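Local coordinates for polyhedrin (Operophtera brumata cypovirus 19, PDB 5A99), which forms the crystalline matrix of polyhedra, the micron-sized occlusion bodies of an insect virus, which probably embed and protect the virus particles, at residues N62-V67 / H86-L91; K77-S82 / G104-V109; I114-V119 / F236-R241. All blocks are in the same frame, centred on the assembly; numbering follows the deposited sequence.

Contact 1 of 3, residues N62-V67 / H86-L91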
loop_
_atom_site.group_PDB
_atom_site.type_symbol
_atom_site.label_atom_id
_atom_site.label_comp_id
_atom_site.label_asym_id
_atom_site.label_seq_id
_atom_site.Cartn_x
_atom_site.Cartn_y
_atom_site.Cartn_z
ATOM N N ASN A 62 -10.402 -3.654 2.080
ATOM C CA ASN A 62 -10.977 -4.759 2.810
ATOM C C ASN A 62 -12.163 -4.246 3.633
ATOM O O ASN A 62 -12.316 -3.037 3.816
ATOM C CB ASN A 62 -9.924 -5.412 3.702
ATOM C CG ASN A 62 -10.351 -6.771 4.187
ATOM O OD1 ASN A 62 -11.199 -7.419 3.575
ATOM N ND2 ASN A 62 -9.771 -7.213 5.294
ATOM N N TRP A 63 -12.996 -5.166 4.114
ATOM C CA TRP A 63 -14.192 -4.825 4.886
ATOM C C TRP A 63 -13.885 -3.853 6.033
ATOM O O TRP A 63 -14.637 -2.907 6.275
ATOM C CB TRP A 63 -14.821 -6.108 5.424
ATOM C CG TRP A 63 -16.081 -5.947 6.243
ATOM C CD1 TRP A 63 -17.367 -5.903 5.775
ATOM C CD2 TRP A 63 -16.170 -5.840 7.662
ATOM N NE1 TRP A 63 -18.248 -5.773 6.817
ATOM C CE2 TRP A 63 -17.541 -5.732 7.989
ATOM C CE3 TRP A 63 -15.220 -5.828 8.697
ATOM C CZ2 TRP A 63 -17.989 -5.607 9.302
ATOM C CZ3 TRP A 63 -15.670 -5.711 10.006
ATOM C CH2 TRP A 63 -17.043 -5.602 10.294
ATOM N N ASP A 64 -12.774 -4.079 6.726
ATOM C CA ASP A 64 -12.440 -3.266 7.882
ATOM C C ASP A 64 -11.847 -1.910 7.489
ATOM O O ASP A 64 -11.571 -1.072 8.343
ATOM C CB ASP A 64 -11.502 -4.021 8.834
ATOM C CG ASP A 64 -10.079 -4.126 8.305
ATOM O OD1 ASP A 64 -9.904 -4.271 7.076
ATOM O OD2 ASP A 64 -9.137 -4.067 9.129
ATOM N N GLN A 65 -11.671 -1.687 6.193
ATOM C CA GLN A 65 -11.282 -0.376 5.721
ATOM C C GLN A 65 -12.475 0.371 5.142
ATOM O O GLN A 65 -12.342 1.526 4.754
ATOM C CB GLN A 65 -10.155 -0.513 4.696
ATOM C CG GLN A 65 -8.960 -1.257 5.269
ATOM C CD GLN A 65 -7.971 -1.681 4.203
ATOM O OE1 GLN A 65 -8.354 -2.086 3.109
ATOM N NE2 GLN A 65 -6.689 -1.580 4.517
ATOM N N LEU A 66 -13.638 -0.288 5.113
ATOM C CA LEU A 66 -14.869 0.293 4.567
ATOM C C LEU A 66 -15.909 0.608 5.650
ATOM O O LEU A 66 -16.698 1.540 5.520
ATOM C CB LEU A 66 -15.491 -0.654 3.532
ATOM C CG LEU A 66 -14.641 -0.966 2.288
ATOM C CD1 LEU A 66 -15.231 -2.127 1.489
ATOM C CD2 LEU A 66 -14.502 0.265 1.437
ATOM N N VAL A 67 -15.919 -0.173 6.715
ATOM C CA VAL A 67 -16.861 0.063 7.799
ATOM C C VAL A 67 -16.485 1.362 8.514
ATOM O O VAL A 67 -15.397 1.903 8.304
ATOM C CB VAL A 67 -16.853 -1.093 8.805
ATOM C CG1 VAL A 67 -17.297 -2.375 8.138
ATOM C CG2 VAL A 67 -15.469 -1.258 9.431
ATOM N N HIS A 86 -16.353 -11.747 16.665
ATOM C CA HIS A 86 -17.372 -12.763 16.419
ATOM C C HIS A 86 -18.129 -12.470 15.134
ATOM O O HIS A 86 -18.444 -13.372 14.348
ATOM C CB HIS A 86 -18.372 -12.798 17.577
ATOM C CG HIS A 86 -17.764 -13.159 18.895
ATOM N ND1 HIS A 86 -16.534 -13.774 19.012
ATOM C CD2 HIS A 86 -18.214 -12.976 20.160
ATOM C CE1 HIS A 86 -16.255 -13.954 20.291
ATOM N NE2 HIS A 86 -17.258 -13.482 21.008
ATOM N N LEU A 87 -18.453 -11.198 14.954
ATOM C CA LEU A 87 -19.147 -10.747 13.761
ATOM C C LEU A 87 -18.344 -11.133 12.518
ATOM O O LEU A 87 -18.868 -11.769 11.594
ATOM C CB LEU A 87 -19.353 -9.235 13.834
ATOM C CG LEU A 87 -19.885 -8.595 12.553
ATOM C CD1 LEU A 87 -21.201 -9.246 12.154
ATOM C CD2 LEU A 87 -20.020 -7.095 12.723
ATOM N N ARG A 88 -17.064 -10.780 12.516
ATOM C CA ARG A 88 -16.205 -11.027 11.369
ATOM C C ARG A 88 -16.053 -12.511 11.111
ATOM O O ARG A 88 -16.092 -12.935 9.960
ATOM C CB ARG A 88 -14.842 -10.390 11.576
ATOM C CG ARG A 88 -14.883 -8.876 11.531
ATOM C CD ARG A 88 -13.542 -8.281 11.894
ATOM N NE ARG A 88 -12.640 -8.205 10.747
ATOM C CZ ARG A 88 -11.455 -7.603 10.767
ATOM N NH1 ARG A 88 -11.005 -7.035 11.889
ATOM N NH2 ARG A 88 -10.716 -7.574 9.672
ATOM N N ASP A 89 -15.909 -13.289 12.190
ATOM C CA ASP A 89 -15.876 -14.750 12.107
ATOM C C ASP A 89 -17.027 -15.251 11.220
ATOM O O ASP A 89 -16.815 -16.054 10.315
ATOM C CB ASP A 89 -15.970 -15.392 13.507
ATOM C CG ASP A 89 -14.703 -15.208 14.344
ATOM O OD1 ASP A 89 -13.659 -14.800 13.794
ATOM O OD2 ASP A 89 -14.754 -15.503 15.562
ATOM N N GLY A 90 -18.237 -14.752 11.471
ATOM C CA GLY A 90 -19.410 -15.137 10.688
ATOM C C GLY A 90 -19.442 -14.600 9.264
ATOM O O GLY A 90 -19.924 -15.277 8.346
ATOM N N LEU A 91 -18.936 -13.389 9.056
ATOM C CA LEU A 91 -18.938 -12.801 7.706
ATOM C C LEU A 91 -17.940 -13.503 6.796
ATOM O O LEU A 91 -18.118 -13.538 5.577
ATOM C CB LEU A 91 -18.640 -11.299 7.748
ATOM C CG LEU A 91 -19.481 -10.437 8.702
ATOM C CD1 LEU A 91 -19.118 -8.939 8.570
ATOM C CD2 LEU A 91 -20.973 -10.661 8.474
#
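Trp63 and Arg88 mark the nearest approach of the two backbones, 9.2 Å from CA to CA, where the turn that follows strand 56-61 faces the side of helix 81-92; side chains alone bridge the gap. The Trp63 indole stands between, CG anti to the backbone N (chi1 -180°). Leu91 CD1 sits 3.3 Å above one face of the ring, offset toward the rim and 3.6 Å from Trp63 CZ2, and the opposite face lies on Val67 CG1 of its own segment. Leu87 CD2 touches Trp63 CH2 at 4.1 Å. Leu87 and Leu91 lie one turn apart, with Arg88 beside them, on the flank that joins helix 81-92 to the turn after this outer strand of the three-stranded antiparallel sheet. The aliphatic part of Arg88 runs past the six-membered ring, with CG 3.6 Å from Trp63 CZ3, before the chain bends at chi3 (85°). The bend lays one face of the guanidinium over Asp64 CB and leaves Arg88 NH2 in a long salt bridge, 3.9 Å from Asp64 OD2. Stronger polar partners lie elsewhere: Arg88 NE bonds Tyr131 OH, while Arg72 of the second subunit pairs with Asp64 OD1 and, through its carbonyl O, accepts from Arg88 NH1.

Contact 2 of 3, residues K77-S82 / G104-V109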
loop_
_atom_site.group_PDB
_atom_site.type_symbol
_atom_site.label_atom_id
_atom_site.label_comp_id
_atom_site.label_asym_id
_atom_site.label_seq_id
_atom_site.Cartn_x
_atom_site.Cartn_y
_atom_site.Cartn_z
ATOM N N LYS A 77 -17.837 4.358 18.518
ATOM C CA LYS A 77 -17.677 3.026 19.111
ATOM C C LYS A 77 -19.027 2.339 19.277
ATOM O O LYS A 77 -19.886 2.813 20.020
ATOM C CB LYS A 77 -16.969 3.087 20.465
ATOM C CG LYS A 77 -16.697 1.705 21.059
ATOM C CD LYS A 77 -15.722 1.757 22.236
ATOM C CE LYS A 77 -15.395 0.357 22.768
ATOM N NZ LYS A 77 -16.570 -0.333 23.389
ATOM N N TYR A 78 -19.197 1.211 18.587
ATOM C CA TYR A 78 -20.441 0.441 18.635
ATOM C C TYR A 78 -20.239 -0.956 19.229
ATOM O O TYR A 78 -21.194 -1.567 19.697
ATOM C CB TYR A 78 -21.038 0.308 17.225
ATOM C CG TYR A 78 -21.234 1.633 16.520
ATOM C CD1 TYR A 78 -21.785 2.717 17.189
ATOM C CD2 TYR A 78 -20.852 1.804 15.196
ATOM C CE1 TYR A 78 -21.961 3.928 16.562
ATOM C CE2 TYR A 78 -21.022 3.022 14.556
ATOM C CZ TYR A 78 -21.575 4.083 15.250
ATOM O OH TYR A 78 -21.741 5.307 14.639
ATOM N N TYR A 79 -19.007 -1.469 19.191
ATOM C CA TYR A 79 -18.749 -2.844 19.636
ATOM C C TYR A 79 -17.471 -3.020 20.445
ATOM O O TYR A 79 -16.476 -2.327 20.220
ATOM C CB TYR A 79 -18.668 -3.790 18.429
ATOM C CG TYR A 79 -19.926 -3.853 17.596
ATOM C CD1 TYR A 79 -21.131 -4.271 18.152
ATOM C CD2 TYR A 79 -19.908 -3.502 16.257
ATOM C CE1 TYR A 79 -22.281 -4.326 17.402
ATOM C CE2 TYR A 79 -21.055 -3.553 15.491
ATOM C CZ TYR A 79 -22.242 -3.964 16.068
ATOM O OH TYR A 79 -23.384 -4.019 15.300
ATOM N N GLY A 80 -17.500 -3.986 21.360
ATOM C CA GLY A 80 -16.300 -4.423 22.044
ATOM C C GLY A 80 -15.459 -5.274 21.113
ATOM O O GLY A 80 -15.914 -5.664 20.030
ATOM N N ARG A 81 -14.225 -5.545 21.526
ATOM C CA ARG A 81 -13.272 -6.274 20.688
ATOM C C ARG A 81 -13.790 -7.648 20.318
ATOM O O ARG A 81 -13.621 -8.111 19.184
ATOM C CB ARG A 81 -11.939 -6.426 21.421
ATOM C CG ARG A 81 -11.090 -5.173 21.454
ATOM C CD ARG A 81 -9.771 -5.446 22.136
ATOM N NE ARG A 81 -9.961 -6.068 23.446
ATOM C CZ ARG A 81 -10.022 -5.386 24.588
ATOM N NH1 ARG A 81 -9.911 -4.059 24.580
ATOM N NH2 ARG A 81 -10.185 -6.028 25.737
ATOM N N SER A 82 -14.412 -8.306 21.287
ATOM C CA SER A 82 -14.878 -9.663 21.107
ATOM C C SER A 82 -16.089 -9.714 20.197
ATOM O O SER A 82 -16.172 -10.577 19.322
ATOM C CB SER A 82 -15.210 -10.277 22.459
ATOM O OG SER A 82 -14.005 -10.556 23.150
ATOM N N GLY A 104 -23.550 -5.418 10.954
ATOM C CA GLY A 104 -22.924 -4.508 11.887
ATOM C C GLY A 104 -23.466 -3.108 11.733
ATOM O O GLY A 104 -23.753 -2.660 10.619
ATOM N N MET A 105 -23.619 -2.421 12.862
ATOM C CA MET A 105 -23.959 -1.007 12.854
ATOM C C MET A 105 -22.882 -0.223 12.115
ATOM O O MET A 105 -23.136 0.866 11.606
ATOM C CB MET A 105 -24.073 -0.491 14.283
ATOM C CG MET A 105 -25.240 -1.053 15.046
ATOM S SD MET A 105 -26.768 -1.009 14.078
ATOM C CE MET A 105 -27.957 -1.422 15.356
ATOM N N ASN A 106 -21.683 -0.799 12.044
ATOM C CA ASN A 106 -20.537 -0.123 11.440
ATOM C C ASN A 106 -20.503 -0.248 9.924
ATOM O O ASN A 106 -19.675 0.379 9.274
ATOM C CB ASN A 106 -19.215 -0.655 12.037
ATOM C CG ASN A 106 -19.076 -2.179 11.912
ATOM O OD1 ASN A 106 -20.070 -2.897 11.782
ATOM N ND2 ASN A 106 -17.838 -2.671 11.971
ATOM N N GLU A 107 -21.394 -1.059 9.367
ATOM C CA GLU A 107 -21.366 -1.363 7.935
ATOM C C GLU A 107 -22.170 -0.369 7.100
ATOM O O GLU A 107 -23.207 0.118 7.535
ATOM C CB GLU A 107 -21.915 -2.768 7.689
ATOM C CG GLU A 107 -21.091 -3.896 8.310
ATOM C CD GLU A 107 -21.617 -5.255 7.901
ATOM O OE1 GLU A 107 -22.683 -5.652 8.405
ATOM O OE2 GLU A 107 -20.982 -5.916 7.056
ATOM N N PRO A 108 -21.699 -0.095 5.876
ATOM C CA PRO A 108 -22.332 0.861 4.964
ATOM C C PRO A 108 -23.631 0.303 4.391
ATOM O O PRO A 108 -23.775 -0.908 4.207
ATOM C CB PRO A 108 -21.280 1.038 3.861
ATOM C CG PRO A 108 -20.552 -0.272 3.833
ATOM C CD PRO A 108 -20.529 -0.751 5.264
ATOM N N VAL A 109 -24.575 1.194 4.127
ATOM C CA VAL A 109 -25.841 0.815 3.529
ATOM C C VAL A 109 -25.725 0.736 2.013
ATOM O O VAL A 109 -26.310 -0.132 1.365
ATOM C CB VAL A 109 -26.921 1.851 3.889
ATOM C CG1 VAL A 109 -28.260 1.459 3.284
ATOM C CG2 VAL A 109 -27.028 1.983 5.386
#
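Tyr79 reaches with its hydroxyl end over the start of the 104-109 loop, where OH lies 3.5 Å from Gly104 CA and 3.5 Å from Met105 CG. That loop opens with a type I beta turn from Gly104 to Glu107, closed by the backbone bond from Glu107 N to Gly104 O; Gly80, next after the tyrosine, is the N-cap of helix 81-92. The contact therefore ties the entrance of the helix to the connection that leads on to strand 110-116. Its one hydrogen bond runs from Met105 N to Tyr79 OH, 2.9 Å and nearly straight at 171°, with the donor near the plane of the ring. Asn106 OD1 comes to the same ring at its edge, 3.9 Å from Tyr79 CE2, the amide standing almost upright to the ring (79° between planes); this oxygen is buried without a polar partner in the model. Tyr78 adds an apolar touch, its CD2 4.1 Å from Met105 CB, and the two side chains cross at about a right angle. Beyond CG the Met105 chain bends away at chi2 (-47°), leaving CB and CG to make the contact rather than the sulfur. The turn is braced from within by Glu107: its OE2 bonds His182 ND1 outside the segment, while Glu107 OE1 accepts from Gly104 N at 2.7 Å, on the anti side and out of the carboxylate plane.

Contact 3 of 3, residues I114-V119 / F236-R241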
loop_
_atom_site.group_PDB
_atom_site.type_symbol
_atom_site.label_atom_id
_atom_site.label_comp_id
_atom_site.label_asym_id
_atom_site.label_seq_id
_atom_site.Cartn_x
_atom_site.Cartn_y
_atom_site.Cartn_z
ATOM N N ILE A 114 -17.428 7.453 -8.021
ATOM C CA ILE A 114 -17.285 8.535 -8.987
ATOM C C ILE A 114 -15.856 8.662 -9.481
ATOM O O ILE A 114 -14.911 8.770 -8.693
ATOM C CB ILE A 114 -17.715 9.907 -8.401
ATOM C CG1 ILE A 114 -19.114 9.814 -7.792
ATOM C CG2 ILE A 114 -17.693 10.989 -9.485
ATOM C CD1 ILE A 114 -19.388 10.876 -6.773
ATOM N N VAL A 115 -15.712 8.641 -10.802
ATOM C CA VAL A 115 -14.437 8.892 -11.448
ATOM C C VAL A 115 -14.551 10.224 -12.178
ATOM O O VAL A 115 -15.581 10.538 -12.762
ATOM C CB VAL A 115 -14.054 7.768 -12.430
ATOM C CG1 VAL A 115 -13.838 6.463 -11.667
ATOM C CG2 VAL A 115 -15.115 7.602 -13.508
ATOM N N GLN A 116 -13.501 11.022 -12.083
ATOM C CA GLN A 116 -13.487 12.361 -12.650
ATOM C C GLN A 116 -12.127 12.677 -13.244
ATOM O O GLN A 116 -11.098 12.268 -12.713
ATOM C CB GLN A 116 -13.824 13.396 -11.576
ATOM C CG GLN A 116 -13.791 14.831 -12.081
ATOM C CD GLN A 116 -14.127 15.856 -10.986
ATOM O OE1 GLN A 116 -15.039 15.653 -10.188
ATOM N NE2 GLN A 116 -13.398 16.965 -10.966
ATOM N N GLY A 117 -12.139 13.427 -14.338
ATOM C CA GLY A 117 -10.943 13.745 -15.086
ATOM C C GLY A 117 -11.074 13.203 -16.491
ATOM O O GLY A 117 -12.158 12.751 -16.880
ATOM N N ASP A 118 -9.986 13.266 -17.259
ATOM C CA ASP A 118 -9.978 12.707 -18.601
ATOM C C ASP A 118 -9.738 11.218 -18.453
ATOM O O ASP A 118 -8.638 10.715 -18.703
ATOM C CB ASP A 118 -8.884 13.342 -19.466
ATOM C CG ASP A 118 -8.929 12.860 -20.898
ATOM O OD1 ASP A 118 -10.038 12.545 -21.374
ATOM O OD2 ASP A 118 -7.860 12.791 -21.544
ATOM N N VAL A 119 -10.765 10.506 -18.012
ATOM C CA VAL A 119 -10.583 9.097 -17.725
ATOM C C VAL A 119 -10.819 8.237 -18.964
ATOM O O VAL A 119 -11.622 8.568 -19.842
ATOM C CB VAL A 119 -11.494 8.611 -16.570
ATOM C CG1 VAL A 119 -11.356 9.509 -15.367
ATOM C CG2 VAL A 119 -12.914 8.548 -17.004
ATOM N N PHE A 236 -14.164 21.729 -3.355
ATOM C CA PHE A 236 -12.953 21.186 -3.974
ATOM C C PHE A 236 -13.105 20.938 -5.474
ATOM O O PHE A 236 -12.177 20.462 -6.128
ATOM C CB PHE A 236 -12.549 19.878 -3.267
ATOM C CG PHE A 236 -12.182 20.055 -1.810
ATOM C CD1 PHE A 236 -11.284 21.033 -1.420
ATOM C CD2 PHE A 236 -12.757 19.261 -0.834
ATOM C CE1 PHE A 236 -10.958 21.201 -0.082
ATOM C CE2 PHE A 236 -12.443 19.432 0.497
ATOM C CZ PHE A 236 -11.549 20.402 0.874
ATOM N N GLN A 237 -14.277 21.246 -6.022
ATOM C CA GLN A 237 -14.523 21.055 -7.454
ATOM C C GLN A 237 -14.556 19.572 -7.832
ATOM O O GLN A 237 -14.088 19.161 -8.909
ATOM C CB GLN A 237 -13.471 21.798 -8.277
ATOM C CG GLN A 237 -13.935 22.119 -9.672
ATOM C CD GLN A 237 -12.906 22.844 -10.487
ATOM O OE1 GLN A 237 -11.699 22.657 -10.314
ATOM N NE2 GLN A 237 -13.380 23.671 -11.410
ATOM N N TYR A 238 -15.105 18.766 -6.928
ATOM C CA TYR A 238 -15.377 17.365 -7.207
ATOM C C TYR A 238 -16.852 17.215 -7.566
ATOM O O TYR A 238 -17.735 17.468 -6.738
ATOM C CB TYR A 238 -15.059 16.511 -5.984
ATOM C CG TYR A 238 -13.586 16.367 -5.727
ATOM C CD1 TYR A 238 -12.727 16.017 -6.753
ATOM C CD2 TYR A 238 -13.052 16.604 -4.465
ATOM C CE1 TYR A 238 -11.386 15.880 -6.536
ATOM C CE2 TYR A 238 -11.698 16.478 -4.232
ATOM C CZ TYR A 238 -10.872 16.112 -5.272
ATOM O OH TYR A 238 -9.528 15.981 -5.058
ATOM N N LEU A 239 -17.114 16.834 -8.808
ATOM C CA LEU A 239 -18.480 16.665 -9.292
ATOM C C LEU A 239 -19.162 15.542 -8.510
ATOM O O LEU A 239 -18.533 14.549 -8.159
ATOM C CB LEU A 239 -18.477 16.395 -10.803
ATOM C CG LEU A 239 -17.860 17.519 -11.642
ATOM C CD1 LEU A 239 -17.908 17.206 -13.133
ATOM C CD2 LEU A 239 -18.559 18.846 -11.360
ATOM N N TYR A 240 -20.443 15.724 -8.208
ATOM C CA TYR A 240 -21.138 14.839 -7.285
ATOM C C TYR A 240 -22.643 14.847 -7.519
ATOM O O TYR A 240 -23.233 15.870 -7.898
ATOM C CB TYR A 240 -20.831 15.244 -5.828
ATOM C CG TYR A 240 -21.505 14.380 -4.788
ATOM C CD1 TYR A 240 -21.013 13.126 -4.481
ATOM C CD2 TYR A 240 -22.629 14.828 -4.105
ATOM C CE1 TYR A 240 -21.625 12.326 -3.542
ATOM C CE2 TYR A 240 -23.247 14.040 -3.155
ATOM C CZ TYR A 240 -22.740 12.784 -2.882
ATOM O OH TYR A 240 -23.330 11.987 -1.940
ATOM N N ARG A 241 -23.256 13.698 -7.273
ATOM C CA ARG A 241 -24.684 13.510 -7.467
ATOM C C ARG A 241 -25.330 13.178 -6.118
ATOM O O ARG A 241 -24.952 12.201 -5.473
ATOM C CB ARG A 241 -24.895 12.363 -8.452
ATOM C CG ARG A 241 -26.126 12.454 -9.306
ATOM C CD ARG A 241 -26.115 11.344 -10.370
ATOM N NE ARG A 241 -25.598 11.822 -11.653
ATOM C CZ ARG A 241 -26.190 12.787 -12.340
ATOM N NH1 ARG A 241 -27.291 13.340 -11.857
ATOM N NH2 ARG A 241 -25.698 13.194 -13.494
HETATM O O HOH W 1 -15.871 13.615 -8.618
#
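Gln116, the last residue of strand 110-116, extends its side-chain amide to the backbone that follows helix 225-236 and bonds it with both ends. With chi1 at 178° and the rest of the chain extended, the amide of Gln116 is carried across a gap of 7.4 Å between Gln116 CA and Leu239 CA. Gln116 NE2 donates to Gln237 O at 3.1 Å, almost straight (176°), in the plane of the amide as well as that of the carbonyl. Gln116 OE1 takes two donors: Leu239 N at 2.8 Å, tilted 22° from the carbonyl plane, and a water at 2.7 Å. The same water donates to Leu239 O at 2.9 Å, so the buried oxygen of Gln116 and the N-H and C=O of Leu239 are linked in a small ring of bonds. Beside this polar patch Leu239 lays CB 3.6 Å from Gln116 OE1, and Ile114 puts CD1 3.6 Å from Tyr240 CD1, the latter two side chains crossing at about a right angle. The polar ends of the flanking residues are met elsewhere: Tyr240 OH bonds Glu225 and Tyr40, and Gln237 OE1 accepts from Met141 N of the third subunit. Gln237 itself, with positive phi, ends helix 225-236 in a Schellman motif. A glutamine in an inner strand of the antiparallel six-stranded sheet thus supplies peptide-like bonds to the irregular chain just beyond that Schellman motif, a side-chain-to-backbone link of the C-terminal segment to the sheet.

How the contacts relate
Contacts 1 and 2 form one continuous patch, their centres 9 Å apart and both drawing on helix 81-92; along the chain their segments alternate, so the two closures interlock. At the junction Trp63 NE1 hydrogen-bonds Glu107 OE2 at 2.7 Å, while Trp63 CH2 packs against the amide, 3.5 Å from Asn106 ND2. Contact 3 is separate, its centre about 29 Å from that of contact 1 and 30 Å from that of contact 2, with nearest atoms about 12 Å away in both cases. Strand 110-116 starts right after the loop of contact 2, and its end supplies one side of contact 3. Contact 1 meets the second subunit and contact 3 the third, while contact 2 touches both.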